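Local coordinates for protein pantothenate synthetase (Francisella tularensis subsp. tularensis, PDB 5HG0) that probably catalyses the ATP-dependent condensation of pantoate with beta-alanine to form pantothenate, by way of a pantoyl-adenylate intermediate, at residues B[61-66]-B[125-130]; B[113-118]-B[156-161]. All blocks are in the same frame, centred on the assembly; numbering follows the deposited sequence.

Overall arrangement
Interactions 1 and 2 lie on neighbouring parts of the fold, their centres 14 Å apart, and their segments alternate along the chain: 61-66, 113-118, 125-130, 156-161. They meet directly where the ring of F128, from segment 125-130, packs on L159 of segment 156-161, with F128 CG 3.5 Å from L159 CD1. Both also reach the bound S-adenosylmethionine: Q63 of interaction 1 and Q156 of interaction 2 lie beside its amino-acid end, and both are predicted to bind pantoate. The remaining contacts of interaction 2 are apolar and do not touch the ligand. Between the two interactions, the side chains of L159 and Q63 are about 10 Å apart at their nearest atoms.

Interaction 1: B[61-66]-B[125-130]. With SAM (S-adenosylmethionine), chain D.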
# COMPACT_ATOMS: atom_id res chain seq x y z
N PRO B 61 -13.25 -4.72 9.31
CA PRO B 61 -14.46 -4.85 8.49
C PRO B 61 -14.17 -5.00 7.00
O PRO B 61 -14.97 -5.62 6.29
CB PRO B 61 -15.23 -3.55 8.77
CG PRO B 61 -14.64 -3.00 10.04
CD PRO B 61 -13.20 -3.43 10.01
N THR B 62 -13.04 -4.47 6.50
CA THR B 62 -12.83 -4.38 5.06
C THR B 62 -12.51 -5.72 4.42
O THR B 62 -12.65 -5.85 3.20
CB THR B 62 -11.70 -3.39 4.76
OG1 THR B 62 -10.49 -3.84 5.37
CG2 THR B 62 -12.05 -2.01 5.30
N GLN B 63 -12.10 -6.72 5.19
CA GLN B 63 -11.78 -8.03 4.65
C GLN B 63 -12.93 -9.01 4.76
O GLN B 63 -12.76 -10.20 4.44
CB GLN B 63 -10.53 -8.60 5.33
CG GLN B 63 -10.72 -8.92 6.80
CD GLN B 63 -9.44 -9.42 7.45
OE1 GLN B 63 -8.56 -8.63 7.79
NE2 GLN B 63 -9.34 -10.73 7.63
N PHE B 64 -14.11 -8.56 5.19
CA PHE B 64 -15.30 -9.39 5.27
C PHE B 64 -16.13 -9.15 4.01
O PHE B 64 -16.83 -8.15 3.90
CB PHE B 64 -16.11 -9.08 6.53
CG PHE B 64 -15.58 -9.75 7.77
CD1 PHE B 64 -16.02 -11.02 8.12
CD2 PHE B 64 -14.66 -9.11 8.58
CE1 PHE B 64 -15.53 -11.63 9.26
CE2 PHE B 64 -14.17 -9.72 9.72
CZ PHE B 64 -14.61 -10.98 10.06
N ASN B 65 -16.04 -10.08 3.06
CA ASN B 65 -16.91 -10.01 1.89
C ASN B 65 -18.36 -10.28 2.26
O ASN B 65 -19.27 -9.72 1.64
CB ASN B 65 -16.44 -11.01 0.83
CG ASN B 65 -16.22 -12.39 1.40
OD1 ASN B 65 -15.62 -12.54 2.47
ND2 ASN B 65 -16.70 -13.41 0.71
N ASN B 66 -18.59 -11.11 3.27
CA ASN B 66 -19.94 -11.47 3.69
C ASN B 66 -20.33 -10.62 4.89
O ASN B 66 -19.66 -10.70 5.93
CB ASN B 66 -20.01 -12.95 4.03
CG ASN B 66 -21.43 -13.42 4.28
OD1 ASN B 66 -21.93 -13.36 5.40
ND2 ASN B 66 -22.09 -13.91 3.23
N PRO B 125 -14.31 -12.50 -2.57
CA PRO B 125 -13.90 -11.29 -3.28
C PRO B 125 -13.74 -10.11 -2.33
O PRO B 125 -14.61 -9.85 -1.49
CB PRO B 125 -15.03 -11.06 -4.29
CG PRO B 125 -15.78 -12.35 -4.34
CD PRO B 125 -15.65 -12.95 -2.98
N GLY B 126 -12.63 -9.39 -2.47
CA GLY B 126 -12.34 -8.25 -1.63
C GLY B 126 -11.67 -8.58 -0.31
O GLY B 126 -11.17 -7.66 0.35
N HIS B 127 -11.64 -9.85 0.08
CA HIS B 127 -11.06 -10.22 1.37
C HIS B 127 -9.58 -9.90 1.43
O HIS B 127 -9.11 -9.25 2.37
CB HIS B 127 -11.30 -11.71 1.64
CG HIS B 127 -10.39 -12.27 2.69
ND1 HIS B 127 -10.46 -11.90 4.02
CD2 HIS B 127 -9.39 -13.18 2.61
CE1 HIS B 127 -9.54 -12.55 4.70
NE2 HIS B 127 -8.87 -13.33 3.87
N PHE B 128 -8.82 -10.34 0.42
CA PHE B 128 -7.37 -10.16 0.45
C PHE B 128 -6.98 -8.69 0.39
O PHE B 128 -5.97 -8.29 0.99
CB PHE B 128 -6.72 -10.94 -0.69
CG PHE B 128 -6.64 -12.42 -0.44
CD1 PHE B 128 -6.45 -12.90 0.85
CD2 PHE B 128 -6.75 -13.32 -1.48
CE1 PHE B 128 -6.37 -14.26 1.09
CE2 PHE B 128 -6.68 -14.68 -1.24
CZ PHE B 128 -6.48 -15.15 0.04
N SER B 129 -7.75 -7.86 -0.32
CA SER B 129 -7.48 -6.43 -0.33
C SER B 129 -7.67 -5.82 1.05
O SER B 129 -6.84 -5.01 1.50
CB SER B 129 -8.37 -5.72 -1.35
OG SER B 129 -8.23 -4.31 -1.26
N GLY B 130 -8.75 -6.19 1.74
CA GLY B 130 -8.96 -5.67 3.09
C GLY B 130 -7.91 -6.15 4.07
O GLY B 130 -7.44 -5.38 4.91
N SAM D . -6.63 -11.80 8.94
CA SAM D . -6.61 -11.20 10.28
C SAM D . -5.82 -9.90 10.31
O SAM D . -4.64 -9.87 10.64
OXT SAM D . -6.36 -8.84 9.99
CB SAM D . -6.12 -12.22 11.31
CG SAM D . -7.00 -13.47 11.34
SD SAM D . -6.45 -14.87 12.34
CE SAM D . -7.74 -14.86 13.62
C5' SAM D . -5.01 -14.32 13.30
C4' SAM D . -3.78 -15.22 13.15
O4' SAM D . -3.96 -16.47 13.81
C3' SAM D . -3.49 -15.53 11.69
O3' SAM D . -2.13 -15.31 11.44
C2' SAM D . -3.77 -17.01 11.55
O2' SAM D . -2.90 -17.62 10.63
C1' SAM D . -3.53 -17.52 12.96
N9 SAM D . -4.26 -18.78 13.18
C8 SAM D . -5.62 -18.95 13.12
N7 SAM D . -5.90 -20.25 13.36
C5 SAM D . -4.73 -20.91 13.56
C6 SAM D . -4.46 -22.24 13.84
N6 SAM D . -5.44 -23.13 13.95
N1 SAM D . -3.15 -22.64 13.99
C2 SAM D . -2.12 -21.72 13.87
N3 SAM D . -2.41 -20.40 13.60
C4 SAM D . -3.70 -20.00 13.44
O HOH W 1 -11.78 -5.09 0.35
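The backbones of Q63 and G130 come unusually close, their CA atoms only 4.0 Å apart, an approach possible because the glycine has no side chain on the helix face that meets the loop: the direction a CB would take at G130 runs into the backbone of T62 and Q63. T62 packs on the same glycine, its OG1 3.3 Å from G130 CA. That hydroxyl is also hydrogen-bonded to Y101.

H127 makes a direct hydrogen bond across the contact. Its ND1 donates to Q63 O at 2.9 Å with an N-H...O angle of 155°, and the oxygen lies nearly in the imidazole plane. The donor in turn sits in the carbonyl plane on a lone pair, a geometry that would hold the ring in this rotation. Setting CG opposite the backbone N of H127 (chi1 161°) swings the ring alongside Q63. The two side chains run side by side, with Q63 CB also packed 3.3 Å from H127 O, and their flat ends are turned 68° apart. A water gives an indirect link, donating to T62 O at 3.1 Å and to G126 O at 2.6 Å. At the outer end, N65 CB rests 3.2 Å from P125 O, while its OD1 is held by R124 just before the helix segment.

Beyond H127, the terminal amide of Q63 lies beside the amino-acid end of the bound S-adenosylmethionine. Q63 is predicted to bind both pantoate and beta-alanine, and M32 of the predicted ATP site touches its side chain. With G126 as N-cap of helix 127-142, the arrangement is consistent with the substrate pocket of a pantothenate synthetase, built from a loop that follows a strand of the parallel sheet and the start of a helix.

Interaction 2: B[113-118]-B[156-161]; sequences LEIANI and QVMLIK. With SAM (S-adenosylmethionine), chain D.
One methyl group of L159, CD2, receives three side chains of segment 113-118. L113 CD1 comes nearest at 3.6 Å, I115 CG2 lies 3.9 Å away, and A116 CB completes the group at 4.1 Å. The leucine serves two neighbours by dividing its branches: CD1 continues the extended chain (chi2 173°) toward helix 127-142, which leaves CD2 to face the loop. M158, a selenomethionine in this crystal, reaches I115 differently. Its chain runs straight as far as SE and then bends at chi3 (60°), bringing CE to 3.8 Å from I115 CG1, and the two side chains cross at about a right angle. I115 meets both partners through its two branches: CG1 is turned opposite the backbone N (chi1 -159°) to meet the selenomethionine, while CG2 lies between L159 CD2 and M158 CE.

Helix 154-166 is the crossover of a beta-alpha-beta unit between the adjacent parallel strands 146-150 and 172-176 of the Rossmann-like sheet. V157 and I160 pack against those strands, whereas M158 points toward the irregular loop that follows strand 107-111, and the end of L159 reaches it. Q155 adds a polar tie from the same helix, its NE2 hydrogen-bonded to the carbonyls of I115 and I118. L113 also packs on L106 of the second subunit, which places this edge of the contact at the dimer interface.

Q156, predicted to bind pantoate, extends instead toward S-adenosylmethionine, where its OE1 accepts a weak hydrogen bond from the ligand N at 3.1 Å.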
# COMPACT_ATOMS: atom_id res chain seq x y z
N LEU B 113 -2.08 -10.70 -8.72
CA LEU B 113 -1.23 -11.84 -8.99
C LEU B 113 -2.07 -13.11 -8.86
O LEU B 113 -3.22 -13.07 -8.43
CB LEU B 113 -0.00 -11.86 -8.06
CG LEU B 113 -0.21 -11.61 -6.56
CD1 LEU B 113 -0.73 -12.85 -5.88
CD2 LEU B 113 1.08 -11.14 -5.90
N GLU B 114 -1.47 -14.24 -9.24
CA GLU B 114 -2.25 -15.46 -9.45
C GLU B 114 -2.78 -16.04 -8.14
O GLU B 114 -3.96 -16.37 -8.03
CB GLU B 114 -1.43 -16.50 -10.20
CG GLU B 114 -2.21 -17.76 -10.50
CD GLU B 114 -1.43 -18.76 -11.35
OE1 GLU B 114 -0.26 -18.47 -11.67
OE2 GLU B 114 -1.99 -19.82 -11.69
N ILE B 115 -1.91 -16.18 -7.13
CA ILE B 115 -2.33 -16.82 -5.88
C ILE B 115 -3.42 -16.04 -5.15
O ILE B 115 -4.04 -16.57 -4.22
CB ILE B 115 -1.12 -17.07 -4.95
CG1 ILE B 115 -1.43 -18.15 -3.92
CG2 ILE B 115 -0.74 -15.81 -4.22
CD1 ILE B 115 -1.71 -19.50 -4.53
N ALA B 116 -3.68 -14.80 -5.56
CA ALA B 116 -4.80 -14.03 -5.03
C ALA B 116 -6.08 -14.20 -5.85
O ALA B 116 -7.14 -13.73 -5.42
CB ALA B 116 -4.44 -12.54 -4.96
N ASN B 117 -6.00 -14.85 -7.01
CA ASN B 117 -7.16 -15.04 -7.88
C ASN B 117 -7.79 -16.42 -7.76
O ASN B 117 -8.84 -16.66 -8.37
CB ASN B 117 -6.78 -14.79 -9.34
CG ASN B 117 -6.23 -13.40 -9.57
OD1 ASN B 117 -6.58 -12.46 -8.85
ND2 ASN B 117 -5.38 -13.25 -10.58
N ILE B 118 -7.20 -17.32 -6.98
CA ILE B 118 -7.71 -18.67 -6.81
C ILE B 118 -8.10 -18.87 -5.35
O ILE B 118 -7.78 -18.07 -4.48
CB ILE B 118 -6.69 -19.74 -7.26
CG1 ILE B 118 -5.36 -19.53 -6.53
CG2 ILE B 118 -6.51 -19.72 -8.77
CD1 ILE B 118 -4.32 -20.58 -6.87
N GLN B 156 -2.75 -16.11 2.65
CA GLN B 156 -2.50 -14.91 3.46
C GLN B 156 -1.02 -14.79 3.82
O GLN B 156 -0.46 -13.69 3.80
CB GLN B 156 -3.36 -14.95 4.72
CG GLN B 156 -3.16 -13.76 5.65
CD GLN B 156 -4.17 -13.73 6.78
OE1 GLN B 156 -5.30 -13.29 6.61
NE2 GLN B 156 -3.76 -14.22 7.95
N VAL B 157 -0.38 -15.91 4.14
CA VAL B 157 1.05 -15.89 4.44
C VAL B 157 1.85 -15.46 3.22
O VAL B 157 2.74 -14.62 3.30
CB VAL B 157 1.51 -17.27 4.96
CG1 VAL B 157 3.03 -17.34 5.02
CG2 VAL B 157 0.92 -17.53 6.34
N MSE B 158 1.53 -16.04 2.06
CA MSE B 158 2.25 -15.74 0.82
C MSE B 158 2.08 -14.28 0.39
O MSE B 158 3.03 -13.66 -0.08
CB MSE B 158 1.78 -16.66 -0.30
CG MSE B 158 2.38 -18.07 -0.25
SE MSE B 158 1.71 -19.22 -1.68
CE MSE B 158 2.33 -18.19 -3.21
N LEU B 159 0.87 -13.75 0.57
CA LEU B 159 0.62 -12.37 0.16
C LEU B 159 1.30 -11.38 1.10
O LEU B 159 1.83 -10.36 0.65
CB LEU B 159 -0.89 -12.11 0.11
CG LEU B 159 -1.66 -12.84 -0.99
CD1 LEU B 159 -3.16 -12.63 -0.82
CD2 LEU B 159 -1.21 -12.38 -2.36
N ILE B 160 1.30 -11.67 2.40
CA ILE B 160 1.96 -10.79 3.35
C ILE B 160 3.47 -10.83 3.17
O ILE B 160 4.16 -9.81 3.30
CB ILE B 160 1.54 -11.15 4.79
CG1 ILE B 160 0.07 -10.82 5.01
CG2 ILE B 160 2.40 -10.41 5.81
CD1 ILE B 160 -0.48 -11.32 6.33
N LYS B 161 4.01 -12.01 2.85
CA LYS B 161 5.42 -12.10 2.48
C LYS B 161 5.73 -11.20 1.29
O LYS B 161 6.75 -10.50 1.27
CB LYS B 161 5.81 -13.55 2.18
CG LYS B 161 6.06 -14.41 3.40
CD LYS B 161 6.40 -15.83 3.00
CE LYS B 161 6.73 -16.68 4.21
NZ LYS B 161 6.89 -18.12 3.84
N SAM D . -6.63 -11.80 8.94
CA SAM D . -6.61 -11.20 10.28
C SAM D . -5.82 -9.90 10.31
O SAM D . -4.64 -9.87 10.64
OXT SAM D . -6.36 -8.84 9.99
CB SAM D . -6.12 -12.22 11.31
CG SAM D . -7.00 -13.47 11.34
SD SAM D . -6.45 -14.87 12.34
CE SAM D . -7.74 -14.86 13.62
C5' SAM D . -5.01 -14.32 13.30
C4' SAM D . -3.78 -15.22 13.15
O4' SAM D . -3.96 -16.47 13.81
C3' SAM D . -3.49 -15.53 11.69
O3' SAM D . -2.13 -15.31 11.44
C2' SAM D . -3.77 -17.01 11.55
O2' SAM D . -2.90 -17.62 10.63
C1' SAM D . -3.53 -17.52 12.96
N9 SAM D . -4.26 -18.78 13.18
C8 SAM D . -5.62 -18.95 13.12
N7 SAM D . -5.90 -20.25 13.36
C5 SAM D . -4.73 -20.91 13.56
C6 SAM D . -4.46 -22.24 13.84
N6 SAM D . -5.44 -23.13 13.95
N1 SAM D . -3.15 -22.64 13.99
C2 SAM D . -2.12 -21.72 13.87
N3 SAM D . -2.41 -20.40 13.60
C4 SAM D . -3.70 -20.00 13.44